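Local coordinates for protein bifunctional dTDP-4-dehydrorhamnose 3,5-epimerase/dTDP-4-dehydrorhamnose reductase (Arabidopsis thaliana, PDB 4QQR) that epimerises dTDP-4-keto-6-deoxy-glucose at C3' and C5' and then reduces the product with NADPH to dTDP-beta-L-rhamnose, at residues A[13-18]-A[60-65]; A[21-26]-A[174-179]; A[211-216]-A[273-278]; A[225-230]-A[280-285]. One frame throughout, in Å; residues are numbered along the deposited sequence.

Contact 1. Residues A[13-18]-A[60-65]; sequences FNFLIY and KPSHVF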
loop_
_atom_site.group_PDB
_atom_site.type_symbol
_atom_site.label_atom_id
_atom_site.label_comp_id
_atom_site.label_asym_id
_atom_site.label_seq_id
_atom_site.Cartn_x
_atom_site.Cartn_y
_atom_site.Cartn_z
ATOM N N PHE A 13 -22.870 -21.669 -11.100
ATOM C CA PHE A 13 -22.318 -20.421 -10.574
ATOM C C PHE A 13 -22.967 -19.972 -9.258
ATOM O O PHE A 13 -24.148 -20.229 -9.020
ATOM C CB PHE A 13 -22.438 -19.309 -11.622
ATOM C CG PHE A 13 -21.585 -19.537 -12.840
ATOM C CD1 PHE A 13 -20.208 -19.676 -12.719
ATOM C CD2 PHE A 13 -22.159 -19.611 -14.114
ATOM C CE1 PHE A 13 -19.408 -19.886 -13.846
ATOM C CE2 PHE A 13 -21.370 -19.826 -15.246
ATOM C CZ PHE A 13 -19.990 -19.962 -15.114
ATOM N N ASN A 14 -22.190 -19.284 -8.421
ATOM C CA ASN A 14 -22.638 -18.824 -7.112
ATOM C C ASN A 14 -21.759 -17.678 -6.681
ATOM O O ASN A 14 -20.605 -17.890 -6.318
ATOM C CB ASN A 14 -22.524 -19.960 -6.083
ATOM C CG ASN A 14 -23.072 -19.575 -4.710
ATOM O OD1 ASN A 14 -23.631 -18.492 -4.526
ATOM N ND2 ASN A 14 -22.924 -20.477 -3.742
ATOM N N PHE A 15 -22.283 -16.460 -6.705
ATOM C CA PHE A 15 -21.414 -15.300 -6.497
ATOM C C PHE A 15 -21.489 -14.741 -5.101
ATOM O O PHE A 15 -22.580 -14.522 -4.565
ATOM C CB PHE A 15 -21.708 -14.180 -7.493
ATOM C CG PHE A 15 -21.477 -14.558 -8.931
ATOM C CD1 PHE A 15 -20.822 -15.730 -9.265
ATOM C CD2 PHE A 15 -21.909 -13.729 -9.947
ATOM C CE1 PHE A 15 -20.606 -16.069 -10.587
ATOM C CE2 PHE A 15 -21.696 -14.062 -11.271
ATOM C CZ PHE A 15 -21.045 -15.231 -11.594
ATOM N N LEU A 16 -20.315 -14.517 -4.514
ATOM C CA LEU A 16 -20.218 -13.752 -3.284
ATOM C C LEU A 16 -19.900 -12.314 -3.684
ATOM O O LEU A 16 -18.947 -12.063 -4.417
ATOM C CB LEU A 16 -19.146 -14.329 -2.352
ATOM C CG LEU A 16 -18.938 -13.623 -1.002
ATOM C CD1 LEU A 16 -20.222 -13.609 -0.173
ATOM C CD2 LEU A 16 -17.788 -14.263 -0.207
ATOM N N ILE A 17 -20.725 -11.373 -3.239
ATOM C CA ILE A 17 -20.548 -9.976 -3.607
ATOM C C ILE A 17 -20.337 -9.112 -2.368
ATOM O O ILE A 17 -21.035 -9.267 -1.370
ATOM C CB ILE A 17 -21.752 -9.463 -4.422
ATOM C CG1 ILE A 17 -21.924 -10.312 -5.692
ATOM C CG2 ILE A 17 -21.573 -7.994 -4.766
ATOM C CD1 ILE A 17 -23.227 -10.063 -6.452
ATOM N N TYR A 18 -19.360 -8.216 -2.425
ATOM C CA TYR A 18 -19.140 -7.276 -1.330
ATOM C C TYR A 18 -19.525 -5.859 -1.728
ATOM O O TYR A 18 -19.178 -5.400 -2.812
ATOM C CB TYR A 18 -17.701 -7.365 -0.786
ATOM C CG TYR A 18 -17.515 -8.596 0.073
ATOM C CD1 TYR A 18 -17.075 -9.794 -0.483
ATOM C CD2 TYR A 18 -17.838 -8.579 1.426
ATOM C CE1 TYR A 18 -16.930 -10.934 0.294
ATOM C CE2 TYR A 18 -17.705 -9.714 2.210
ATOM C CZ TYR A 18 -17.245 -10.887 1.639
ATOM O OH TYR A 18 -17.103 -12.016 2.409
ATOM N N LYS A 60 -19.982 -20.894 0.108
ATOM C CA LYS A 60 -19.289 -21.786 -0.814
ATOM C C LYS A 60 -19.342 -21.240 -2.245
ATOM O O LYS A 60 -19.804 -21.930 -3.167
ATOM C CB LYS A 60 -19.889 -23.193 -0.738
ATOM C CG LYS A 60 -19.819 -23.829 0.641
ATOM C CD LYS A 60 -21.018 -24.759 0.892
ATOM C CE LYS A 60 -21.469 -24.712 2.363
ATOM N NZ LYS A 60 -21.432 -26.044 3.023
ATOM N N PRO A 61 -18.871 -19.997 -2.438
ATOM C CA PRO A 61 -19.070 -19.315 -3.726
ATOM C C PRO A 61 -18.199 -19.910 -4.817
ATOM O O PRO A 61 -17.194 -20.535 -4.504
ATOM C CB PRO A 61 -18.599 -17.887 -3.439
ATOM C CG PRO A 61 -17.509 -18.086 -2.410
ATOM C CD PRO A 61 -17.978 -19.237 -1.545
ATOM N N SER A 62 -18.586 -19.733 -6.071
ATOM C CA SER A 62 -17.746 -20.143 -7.181
ATOM C C SER A 62 -16.812 -18.994 -7.581
ATOM O O SER A 62 -15.715 -19.225 -8.120
ATOM C CB SER A 62 -18.601 -20.568 -8.380
ATOM O OG SER A 62 -19.322 -19.469 -8.906
ATOM N N HIS A 63 -17.267 -17.759 -7.344
ATOM C CA HIS A 63 -16.495 -16.549 -7.650
ATOM C C HIS A 63 -16.866 -15.474 -6.623
ATOM O O HIS A 63 -17.898 -15.587 -5.954
ATOM C CB HIS A 63 -16.788 -16.008 -9.065
ATOM C CG HIS A 63 -16.661 -17.021 -10.170
ATOM N ND1 HIS A 63 -17.510 -18.105 -10.301
ATOM C CD2 HIS A 63 -15.811 -17.085 -11.224
ATOM C CE1 HIS A 63 -17.166 -18.805 -11.366
ATOM N NE2 HIS A 63 -16.140 -18.207 -11.947
ATOM N N VAL A 64 -16.035 -14.432 -6.515
ATOM C CA VAL A 64 -16.201 -13.364 -5.517
ATOM C C VAL A 64 -16.090 -11.999 -6.190
ATOM O O VAL A 64 -15.262 -11.803 -7.056
ATOM C CB VAL A 64 -15.128 -13.457 -4.373
ATOM C CG1 VAL A 64 -15.196 -12.239 -3.430
ATOM C CG2 VAL A 64 -15.256 -14.749 -3.588
ATOM N N PHE A 65 -16.929 -11.056 -5.784
ATOM C CA PHE A 65 -16.940 -9.722 -6.379
ATOM C C PHE A 65 -16.711 -8.672 -5.311
ATOM O O PHE A 65 -17.434 -8.615 -4.323
ATOM C CB PHE A 65 -18.273 -9.464 -7.074
ATOM C CG PHE A 65 -18.453 -10.249 -8.333
ATOM C CD1 PHE A 65 -18.743 -11.607 -8.282
ATOM C CD2 PHE A 65 -18.347 -9.626 -9.577
ATOM C CE1 PHE A 65 -18.900 -12.343 -9.445
ATOM C CE2 PHE A 65 -18.508 -10.354 -10.757
ATOM C CZ PHE A 65 -18.790 -11.713 -10.691
#
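Strands 14-18 and 63-65 pair in parallel: Leu16 N donates to His63 O (3.0 Å), Phe65 N to Leu16 O and Tyr18 N to Phe65 O. Ser62 N donates to Asn14 O (2.7 Å), and the Ser62 hydroxyl accepts from Asn14 N while also bonding His63 ND1, which fixes the imidazole's rotation. Phe15 CG, anti to the carbonyl carbon (chi1 -62°), sets the ring between His63 and Phe65. In an offset edge-to-face pair, the Phe15 edge meets the His63 face, planes 73° apart; Phe65 CE1 lies over the Phe15 ring, 3.4 Å from CD2. Phe13 CD1 meets His63 CE1 at 3.4 Å. An alanine in place of Phe15 is likely to leave a gap beside His63 and strip the Phe65 ring of the face it lies over. Leu16 CB packs on Pro61 CB (3.8 Å) on the reverse face, under helix 49-59, while helices 23-34 and 200-212 cover the aromatic face. Parallel strands with helices on both faces are characteristic of the Rossmann fold.

Contact 2. Residues A[21-26]-A[174-179]; sequences TGWIGG and LTNPRN. With SO4 (sulfate ion), chain H.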
loop_
_atom_site.group_PDB
_atom_site.type_symbol
_atom_site.label_atom_id
_atom_site.label_comp_id
_atom_site.label_asym_id
_atom_site.label_seq_id
_atom_site.Cartn_x
_atom_site.Cartn_y
_atom_site.Cartn_z
ATOM N N THR A 21 -24.385 -2.006 -0.000
ATOM C CA THR A 21 -24.544 -0.587 0.278
ATOM C C THR A 21 -24.372 0.288 -0.970
ATOM O O THR A 21 -25.108 1.249 -1.157
ATOM C CB THR A 21 -23.513 -0.157 1.357
ATOM O OG1 THR A 21 -23.962 -0.590 2.649
ATOM C CG2 THR A 21 -23.294 1.359 1.355
ATOM N N GLY A 22 -23.417 -0.058 -1.829
ATOM C CA GLY A 22 -22.972 0.847 -2.876
ATOM C C GLY A 22 -23.652 0.754 -4.232
ATOM O O GLY A 22 -24.549 -0.061 -4.438
ATOM N N TRP A 23 -23.208 1.585 -5.170
ATOM C CA TRP A 23 -23.859 1.691 -6.469
ATOM C C TRP A 23 -23.700 0.403 -7.289
ATOM O O TRP A 23 -24.679 -0.289 -7.568
ATOM C CB TRP A 23 -23.341 2.928 -7.224
ATOM C CG TRP A 23 -24.100 3.295 -8.498
ATOM C CD1 TRP A 23 -25.303 2.799 -8.914
ATOM C CD2 TRP A 23 -23.688 4.231 -9.507
ATOM N NE1 TRP A 23 -25.665 3.367 -10.112
ATOM C CE2 TRP A 23 -24.694 4.249 -10.497
ATOM C CE3 TRP A 23 -22.575 5.063 -9.663
ATOM C CZ2 TRP A 23 -24.612 5.056 -11.632
ATOM C CZ3 TRP A 23 -22.493 5.864 -10.789
ATOM C CH2 TRP A 23 -23.504 5.850 -11.764
ATOM N N ILE A 24 -22.466 0.080 -7.665
ATOM C CA ILE A 24 -22.176 -1.132 -8.434
ATOM C C ILE A 24 -22.618 -2.450 -7.747
ATOM O O ILE A 24 -23.220 -3.332 -8.380
ATOM C CB ILE A 24 -20.677 -1.167 -8.801
ATOM C CG1 ILE A 24 -20.383 -0.089 -9.840
ATOM C CG2 ILE A 24 -20.248 -2.543 -9.334
ATOM C CD1 ILE A 24 -18.916 -0.022 -10.239
ATOM N N GLY A 25 -22.318 -2.571 -6.456
ATOM C CA GLY A 25 -22.669 -3.758 -5.695
ATOM C C GLY A 25 -24.163 -4.015 -5.682
ATOM O O GLY A 25 -24.614 -5.167 -5.771
ATOM N N GLY A 26 -24.931 -2.931 -5.568
ATOM C CA GLY A 26 -26.373 -2.999 -5.696
ATOM C C GLY A 26 -26.797 -3.419 -7.089
ATOM O O GLY A 26 -27.696 -4.250 -7.238
ATOM N N LEU A 174 -31.009 8.151 -14.401
ATOM C CA LEU A 174 -30.535 9.531 -14.332
ATOM C C LEU A 174 -30.897 10.242 -13.023
ATOM O O LEU A 174 -30.618 11.432 -12.857
ATOM C CB LEU A 174 -31.035 10.331 -15.537
ATOM C CG LEU A 174 -30.341 10.011 -16.868
ATOM C CD1 LEU A 174 -30.945 10.840 -17.993
ATOM C CD2 LEU A 174 -28.816 10.228 -16.789
ATOM N N THR A 175 -31.509 9.505 -12.099
ATOM C CA THR A 175 -31.970 10.072 -10.843
ATOM C C THR A 175 -30.927 9.869 -9.758
ATOM O O THR A 175 -31.039 10.418 -8.654
ATOM C CB THR A 175 -33.293 9.421 -10.395
ATOM O OG1 THR A 175 -33.115 8.005 -10.270
ATOM C CG2 THR A 175 -34.391 9.690 -11.417
ATOM N N ASN A 176 -29.912 9.075 -10.085
ATOM C CA ASN A 176 -28.894 8.682 -9.127
ATOM C C ASN A 176 -27.755 9.689 -9.075
ATOM O O ASN A 176 -26.996 9.817 -10.031
ATOM C CB ASN A 176 -28.363 7.298 -9.494
ATOM C CG ASN A 176 -27.364 6.759 -8.488
ATOM O OD1 ASN A 176 -26.481 7.480 -8.012
ATOM N ND2 ASN A 176 -27.496 5.472 -8.163
ATOM N N PRO A 177 -27.617 10.389 -7.939
ATOM C CA PRO A 177 -26.614 11.442 -7.753
ATOM C C PRO A 177 -25.170 10.988 -8.005
ATOM O O PRO A 177 -24.287 11.828 -8.224
ATOM C CB PRO A 177 -26.801 11.842 -6.277
ATOM C CG PRO A 177 -27.562 10.738 -5.661
ATOM C CD PRO A 177 -28.447 10.221 -6.737
ATOM N N ARG A 178 -24.926 9.680 -7.977
ATOM C CA ARG A 178 -23.576 9.187 -8.228
ATOM C C ARG A 178 -23.271 9.150 -9.728
ATOM O O ARG A 178 -22.117 9.191 -10.145
ATOM C CB ARG A 178 -23.373 7.817 -7.571
ATOM C CG ARG A 178 -22.844 7.871 -6.131
ATOM C CD ARG A 178 -23.385 6.715 -5.320
ATOM N NE ARG A 178 -24.789 6.936 -4.997
ATOM C CZ ARG A 178 -25.719 5.983 -4.925
ATOM N NH1 ARG A 178 -25.408 4.709 -5.154
ATOM N NH2 ARG A 178 -26.975 6.315 -4.621
ATOM N N ASN A 179 -24.328 9.089 -10.527
ATOM C CA ASN A 179 -24.217 9.097 -11.978
ATOM C C ASN A 179 -23.475 10.331 -12.483
ATOM O O ASN A 179 -23.813 11.452 -12.122
ATOM C CB ASN A 179 -25.623 8.984 -12.590
ATOM C CG ASN A 179 -25.609 8.658 -14.078
ATOM O OD1 ASN A 179 -24.764 9.149 -14.839
ATOM N ND2 ASN A 179 -26.561 7.832 -14.503
HETATM S S SO4 H . -20.939 4.309 -3.649
HETATM O O1 SO4 H . -20.217 5.143 -4.616
HETATM O O2 SO4 H . -19.963 3.859 -2.652
HETATM O O3 SO4 H . -21.520 3.153 -4.332
HETATM O O4 SO4 H . -22.029 5.049 -2.995
#
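Trp23, in the first turn of helix 23-34, faces a type I turn running from Asn176 to Asn179, its CA 7.7 Å from that of Arg178. The turn is closed by Asn179 N to Asn176 O, and Asn176 OD1 accepts from Arg178 N (2.7 Å) in an Asx turn, which holds the amide. With CG anti to the backbone N (chi1 -170°), the indole extends toward this turn. Asn176 ND2 sits over one indole face, 3.4 Å from Trp23 NE1; both nitrogens are donors, so this is packing. Trp23 CH2 approaches Asn179 CA at 3.3 Å, while Arg178 CB packs on Trp23 CE3. The Arg178 chain, bent at chi2 and chi3, runs past the indole in the opposite direction, its NH1 ending 3.4 Å from Trp23 CB. A serine in place of Trp23 would probably open a gap beside the turn and leave Asn176 and Arg178 without their packing surface. A sulfate, probably from the crystallisation liquor, accepts from Thr71 OG1 and lies by Trp23 N, where the modelled bond is doubtfully short. As Trp23 and Thr71 probably bind NADPH, an anion at this helix start is consistent with a cofactor phosphate site.

Contact 3. Residues A[211-216]-A[273-278]; sequences AKRNLT and KTEFPE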
loop_
_atom_site.group_PDB
_atom_site.type_symbol
_atom_site.label_atom_id
_atom_site.label_comp_id
_atom_site.label_asym_id
_atom_site.label_seq_id
_atom_site.Cartn_x
_atom_site.Cartn_y
_atom_site.Cartn_z
ATOM N N ALA A 211 -15.659 -12.906 -14.969
ATOM C CA ALA A 211 -15.685 -13.903 -13.903
ATOM C C ALA A 211 -15.945 -15.301 -14.469
ATOM O O ALA A 211 -15.180 -16.232 -14.208
ATOM C CB ALA A 211 -16.735 -13.549 -12.867
ATOM N N LYS A 212 -17.016 -15.448 -15.245
ATOM C CA LYS A 212 -17.326 -16.737 -15.849
ATOM C C LYS A 212 -16.146 -17.302 -16.653
ATOM O O LYS A 212 -15.946 -18.509 -16.685
ATOM C CB LYS A 212 -18.585 -16.644 -16.709
ATOM C CG LYS A 212 -19.911 -16.547 -15.918
ATOM C CD LYS A 212 -21.084 -16.247 -16.854
ATOM C CE LYS A 212 -22.425 -16.513 -16.186
ATOM N NZ LYS A 212 -23.589 -15.825 -16.872
ATOM N N ARG A 213 -15.348 -16.426 -17.267
ATOM C CA ARG A 213 -14.222 -16.853 -18.087
ATOM C C ARG A 213 -12.940 -16.943 -17.293
ATOM O O ARG A 213 -11.869 -17.131 -17.861
ATOM C CB ARG A 213 -14.002 -15.883 -19.231
ATOM C CG ARG A 213 -15.164 -15.791 -20.162
ATOM C CD ARG A 213 -14.840 -14.891 -21.345
ATOM N NE ARG A 213 -16.048 -14.524 -22.068
ATOM C CZ ARG A 213 -16.081 -13.726 -23.128
ATOM N NH1 ARG A 213 -14.959 -13.194 -23.608
ATOM N NH2 ARG A 213 -17.248 -13.460 -23.703
ATOM N N ASN A 214 -13.054 -16.782 -15.982
ATOM C CA ASN A 214 -11.894 -16.752 -15.092
ATOM C C ASN A 214 -10.750 -15.796 -15.515
ATOM O O ASN A 214 -9.567 -16.151 -15.454
ATOM C CB ASN A 214 -11.386 -18.176 -14.878
ATOM C CG ASN A 214 -12.488 -19.125 -14.439
ATOM O OD1 ASN A 214 -13.227 -18.842 -13.492
ATOM N ND2 ASN A 214 -12.616 -20.247 -15.138
ATOM N N LEU A 215 -11.111 -14.585 -15.942
ATOM C CA LEU A 215 -10.116 -13.592 -16.353
ATOM C C LEU A 215 -9.337 -13.032 -15.166
ATOM O O LEU A 215 -9.853 -12.966 -14.056
ATOM C CB LEU A 215 -10.766 -12.451 -17.143
ATOM C CG LEU A 215 -11.381 -12.885 -18.469
ATOM C CD1 LEU A 215 -11.832 -11.667 -19.276
ATOM C CD2 LEU A 215 -10.385 -13.725 -19.246
ATOM N N THR A 216 -8.094 -12.625 -15.405
ATOM C CA THR A 216 -7.238 -12.102 -14.329
ATOM C C THR A 216 -6.278 -11.037 -14.845
ATOM O O THR A 216 -6.164 -10.834 -16.047
ATOM C CB THR A 216 -6.467 -13.237 -13.597
ATOM O OG1 THR A 216 -6.055 -14.236 -14.542
ATOM C CG2 THR A 216 -7.362 -13.901 -12.560
ATOM N N LYS A 273 -11.569 -4.901 -25.632
ATOM C CA LYS A 273 -12.247 -5.091 -26.924
ATOM C C LYS A 273 -11.877 -6.411 -27.587
ATOM O O LYS A 273 -12.717 -7.071 -28.204
ATOM C CB LYS A 273 -11.923 -3.950 -27.887
ATOM C CG LYS A 273 -12.704 -4.008 -29.199
ATOM C CD LYS A 273 -13.830 -2.983 -29.188
ATOM C CE LYS A 273 -14.611 -2.983 -30.483
ATOM N NZ LYS A 273 -15.669 -3.994 -30.464
ATOM N N THR A 274 -10.603 -6.776 -27.471
ATOM C CA THR A 274 -10.126 -8.038 -28.007
ATOM C C THR A 274 -10.863 -9.207 -27.356
ATOM O O THR A 274 -11.229 -10.167 -28.031
ATOM C CB THR A 274 -8.603 -8.173 -27.827
ATOM O OG1 THR A 274 -7.944 -7.267 -28.726
ATOM C CG2 THR A 274 -8.151 -9.599 -28.108
ATOM N N GLU A 275 -11.103 -9.101 -26.053
ATOM C CA GLU A 275 -11.840 -10.111 -25.310
ATOM C C GLU A 275 -13.354 -9.965 -25.474
ATOM O O GLU A 275 -14.090 -10.932 -25.287
ATOM C CB GLU A 275 -11.469 -10.044 -23.820
ATOM C CG GLU A 275 -12.055 -11.177 -22.964
ATOM C CD GLU A 275 -11.505 -12.554 -23.351
ATOM O OE1 GLU A 275 -10.269 -12.645 -23.571
ATOM O OE2 GLU A 275 -12.307 -13.528 -23.451
ATOM N N PHE A 276 -13.822 -8.759 -25.811
ATOM C CA PHE A 276 -15.259 -8.503 -26.015
ATOM C C PHE A 276 -15.529 -7.623 -27.256
ATOM O O PHE A 276 -15.703 -6.402 -27.129
ATOM C CB PHE A 276 -15.866 -7.850 -24.766
ATOM C CG PHE A 276 -15.882 -8.751 -23.561
ATOM C CD1 PHE A 276 -16.934 -9.627 -23.351
ATOM C CD2 PHE A 276 -14.834 -8.735 -22.648
ATOM C CE1 PHE A 276 -16.938 -10.467 -22.256
ATOM C CE2 PHE A 276 -14.829 -9.569 -21.552
ATOM C CZ PHE A 276 -15.876 -10.436 -21.352
ATOM N N PRO A 277 -15.554 -8.239 -28.457
ATOM C CA PRO A 277 -15.740 -7.537 -29.747
ATOM C C PRO A 277 -17.029 -6.697 -29.823
ATOM O O PRO A 277 -17.099 -5.667 -30.486
ATOM C CB PRO A 277 -15.808 -8.685 -30.764
ATOM C CG PRO A 277 -15.059 -9.826 -30.103
ATOM C CD PRO A 277 -15.356 -9.694 -28.637
ATOM N N GLU A 278 -18.049 -7.165 -29.132
ATOM C CA GLU A 278 -19.333 -6.496 -29.052
ATOM C C GLU A 278 -19.290 -5.191 -28.234
ATOM O O GLU A 278 -20.283 -4.459 -28.173
ATOM C CB GLU A 278 -20.298 -7.479 -28.407
ATOM C CG GLU A 278 -19.493 -8.671 -27.841
ATOM C CD GLU A 278 -20.172 -9.362 -26.681
ATOM O OE1 GLU A 278 -19.477 -10.128 -25.982
ATOM O OE2 GLU A 278 -21.392 -9.148 -26.483
#
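Arg213 and Phe276 reach toward each other from opposite directions and lay their flat groups at a shallow angle, the guanidinium and ring planes 22° apart. Arg213 NH2 comes to 3.3 Å from Phe276 CE1, and CE1 in turn lies over one guanidinium face. The overlap is displaced toward the rim of each group. While that face is taken up by the ring, the guanidinium edge serves Glu275. NH1 of Arg213 donates to Glu275 OE2 at 2.7 Å in a salt bridge, and to Glu275 O at 2.9 Å. Both acceptors lie close to the guanidinium plane, although the carboxylate itself is turned 67° from it and offers the anti lone pair of OE2. An extended Arg213 chain from CG to NE carries the charged group across to these two oxygens. The contact joins two helix ends: helix 200-212 finishes in a Schellman motif with Asn214 as its C-prime residue, and helix 270-275 stops just before Phe276. Because Glu275 O belongs to the last turn of that second helix, the arginine's charge probably interacts favourably with the C-terminal end of its dipole. Beside the polar pair, Leu215 CD1 crosses the aliphatic part of Glu275, 3.7 Å from CG, and reaches Phe276 CE2 at 4.3 Å. Phe276 also packs on Ile206 and Met210 of helix 200-212.

Contact 4. Residues A[225-230]-A[280-285]; sequences GVVSHN and MSIKES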
loop_
_atom_site.group_PDB
_atom_site.type_symbol
_atom_site.label_atom_id
_atom_site.label_comp_id
_atom_site.label_asym_id
_atom_site.label_seq_id
_atom_site.Cartn_x
_atom_site.Cartn_y
_atom_site.Cartn_z
ATOM N N GLY A 225 -12.897 4.947 -26.752
ATOM C CA GLY A 225 -13.087 6.348 -27.091
ATOM C C GLY A 225 -13.209 7.314 -25.911
ATOM O O GLY A 225 -13.117 6.917 -24.744
ATOM N N VAL A 226 -13.429 8.593 -26.225
ATOM C CA VAL A 226 -13.619 9.616 -25.202
ATOM C C VAL A 226 -14.822 10.528 -25.487
ATOM O O VAL A 226 -15.135 10.784 -26.653
ATOM C CB VAL A 226 -12.356 10.478 -25.059
ATOM C CG1 VAL A 226 -11.236 9.671 -24.414
ATOM C CG2 VAL A 226 -11.914 11.016 -26.420
ATOM N N VAL A 227 -15.507 10.979 -24.426
ATOM C CA VAL A 227 -16.460 12.107 -24.512
ATOM C C VAL A 227 -16.055 13.285 -23.634
ATOM O O VAL A 227 -15.558 13.106 -22.521
ATOM C CB VAL A 227 -17.917 11.783 -24.056
ATOM C CG1 VAL A 227 -18.868 11.716 -25.239
ATOM C CG2 VAL A 227 -17.982 10.549 -23.158
ATOM N N SER A 228 -16.313 14.493 -24.119
ATOM C CA SER A 228 -16.165 15.666 -23.272
ATOM C C SER A 228 -17.471 15.873 -22.524
ATOM O O SER A 228 -18.492 15.233 -22.844
ATOM C CB SER A 228 -15.840 16.895 -24.102
ATOM O OG SER A 228 -16.976 17.297 -24.847
ATOM N N HIS A 229 -17.432 16.754 -21.522
ATOM C CA HIS A 229 -18.623 17.096 -20.734
ATOM C C HIS A 229 -19.684 17.719 -21.607
ATOM O O HIS A 229 -20.876 17.486 -21.407
ATOM C CB HIS A 229 -18.270 18.072 -19.617
ATOM C CG HIS A 229 -17.146 17.612 -18.750
ATOM N ND1 HIS A 229 -15.834 17.606 -19.179
ATOM C CD2 HIS A 229 -17.125 17.128 -17.488
ATOM C CE1 HIS A 229 -15.060 17.149 -18.216
ATOM N NE2 HIS A 229 -15.819 16.849 -17.175
ATOM N N ASN A 230 -19.233 18.506 -22.582
ATOM C CA ASN A 230 -20.133 19.184 -23.504
ATOM C C ASN A 230 -20.864 18.236 -24.433
ATOM O O ASN A 230 -22.078 18.366 -24.626
ATOM C CB ASN A 230 -19.389 20.246 -24.313
ATOM C CG ASN A 230 -19.181 21.542 -23.534
ATOM O OD1 ASN A 230 -19.814 21.781 -22.516
ATOM N ND2 ASN A 230 -18.302 22.387 -24.028
ATOM N N MET A 280 -19.131 -1.564 -27.240
ATOM C CA MET A 280 -19.395 -0.343 -27.993
ATOM C C MET A 280 -18.633 0.866 -27.455
ATOM O O MET A 280 -18.240 0.899 -26.283
ATOM C CB MET A 280 -20.879 -0.034 -27.961
ATOM C CG MET A 280 -21.757 -1.235 -28.204
ATOM S SD MET A 280 -23.480 -0.761 -28.004
ATOM C CE MET A 280 -23.553 0.663 -29.093
ATOM N N SER A 281 -18.437 1.867 -28.310
ATOM C CA SER A 281 -17.792 3.100 -27.872
ATOM C C SER A 281 -18.754 3.971 -27.075
ATOM O O SER A 281 -19.970 3.764 -27.124
ATOM C CB SER A 281 -17.231 3.873 -29.057
ATOM O OG SER A 281 -16.106 3.200 -29.576
ATOM N N ILE A 282 -18.203 4.946 -26.349
ATOM C CA ILE A 282 -19.011 5.722 -25.413
ATOM C C ILE A 282 -20.215 6.303 -26.092
ATOM O O ILE A 282 -21.347 6.036 -25.679
ATOM C CB ILE A 282 -18.270 6.877 -24.748
ATOM C CG1 ILE A 282 -16.798 6.881 -25.152
ATOM C CG2 ILE A 282 -18.500 6.837 -23.220
ATOM C CD1 ILE A 282 -16.508 7.635 -26.430
ATOM N N LYS A 283 -19.968 7.077 -27.146
ATOM C CA LYS A 283 -21.046 7.778 -27.836
ATOM C C LYS A 283 -22.181 6.840 -28.214
ATOM O O LYS A 283 -23.327 7.074 -27.808
ATOM C CB LYS A 283 -20.523 8.611 -29.014
ATOM C CG LYS A 283 -19.604 9.751 -28.544
ATOM C CD LYS A 283 -19.322 10.785 -29.628
ATOM C CE LYS A 283 -18.240 11.771 -29.169
ATOM N NZ LYS A 283 -17.803 12.690 -30.269
ATOM N N GLU A 284 -21.873 5.762 -28.934
ATOM C CA GLU A 284 -22.936 4.841 -29.315
ATOM C C GLU A 284 -23.515 4.140 -28.084
ATOM O O GLU A 284 -24.722 3.893 -28.021
ATOM C CB GLU A 284 -22.509 3.844 -30.418
ATOM C CG GLU A 284 -21.100 3.241 -30.283
ATOM C CD GLU A 284 -20.895 1.945 -31.109
ATOM O OE1 GLU A 284 -21.651 1.735 -32.090
ATOM O OE2 GLU A 284 -19.984 1.136 -30.774
ATOM N N SER A 285 -22.661 3.856 -27.100
ATOM C CA SER A 285 -23.098 3.179 -25.875
ATOM C C SER A 285 -23.961 4.105 -25.026
ATOM O O SER A 285 -24.969 3.677 -24.460
ATOM C CB SER A 285 -21.895 2.678 -25.071
ATOM O OG SER A 285 -22.291 1.931 -23.936
#
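Gly225 and the peptide after it receive the end of Ile282, whose CD1 is modelled against Gly225 C, although the near-eclipsed first torsion of that side chain (chi1 -4°) leaves the exact position of CD1 uncertain. With phi 86° and psi -178°, Gly225 has a backbone on which a beta carbon would press against the preceding carbonyl oxygen. The lack of a side chain also lets the isoleucine lie directly against the main chain. At Val226 the backbone makes the contact, its N beside the end of Ile282, while the CB points away from the helix. Val227 brings both methyl branches to the opposite segment. Its CG2 packs on Ile282 CG2 at 3.7 Å, and its CG1 lies against the aliphatic chain of Lys283, 3.9 Å from CG. Lys283 runs extended beyond CG past this valine, and its NZ ends in a salt bridge with Glu231. Beyond Val227, Ser228 is the N-cap of helix 229-239. Thus the connection from strand 217-220 to helix 229-239 rests on the first turn of helix 282-291, where Leu286 also meets Val227; a backbone bond between Val227 and Asn195 ties 225-230 to the chain that follows strand 189-190.

From the N terminus, contact 1 closes the loop through helix 23-34, strand 38-41 and helix 49-59, joining neighbouring strands of the parallel sheet. Within that loop starts contact 2, which closes the long loop from 26 to 174 and ties the start of helix 23-34 to the chain ahead of helix 180-186; contacts 1 and 2 therefore cross, and touch where Ile17 packs on Gly25. Contact 3 closes the loop from 216 to 273 yet lies against contact 1, with Ala211 on Phe65 and Lys212 on Phe13. Contact 4 closes that from 230 to 280 and crosses contact 3, fastening helices 270-275 and 282-291 onto the 200-230 region. Contacts 1 and 4 stand about 32 Å apart, centre to centre.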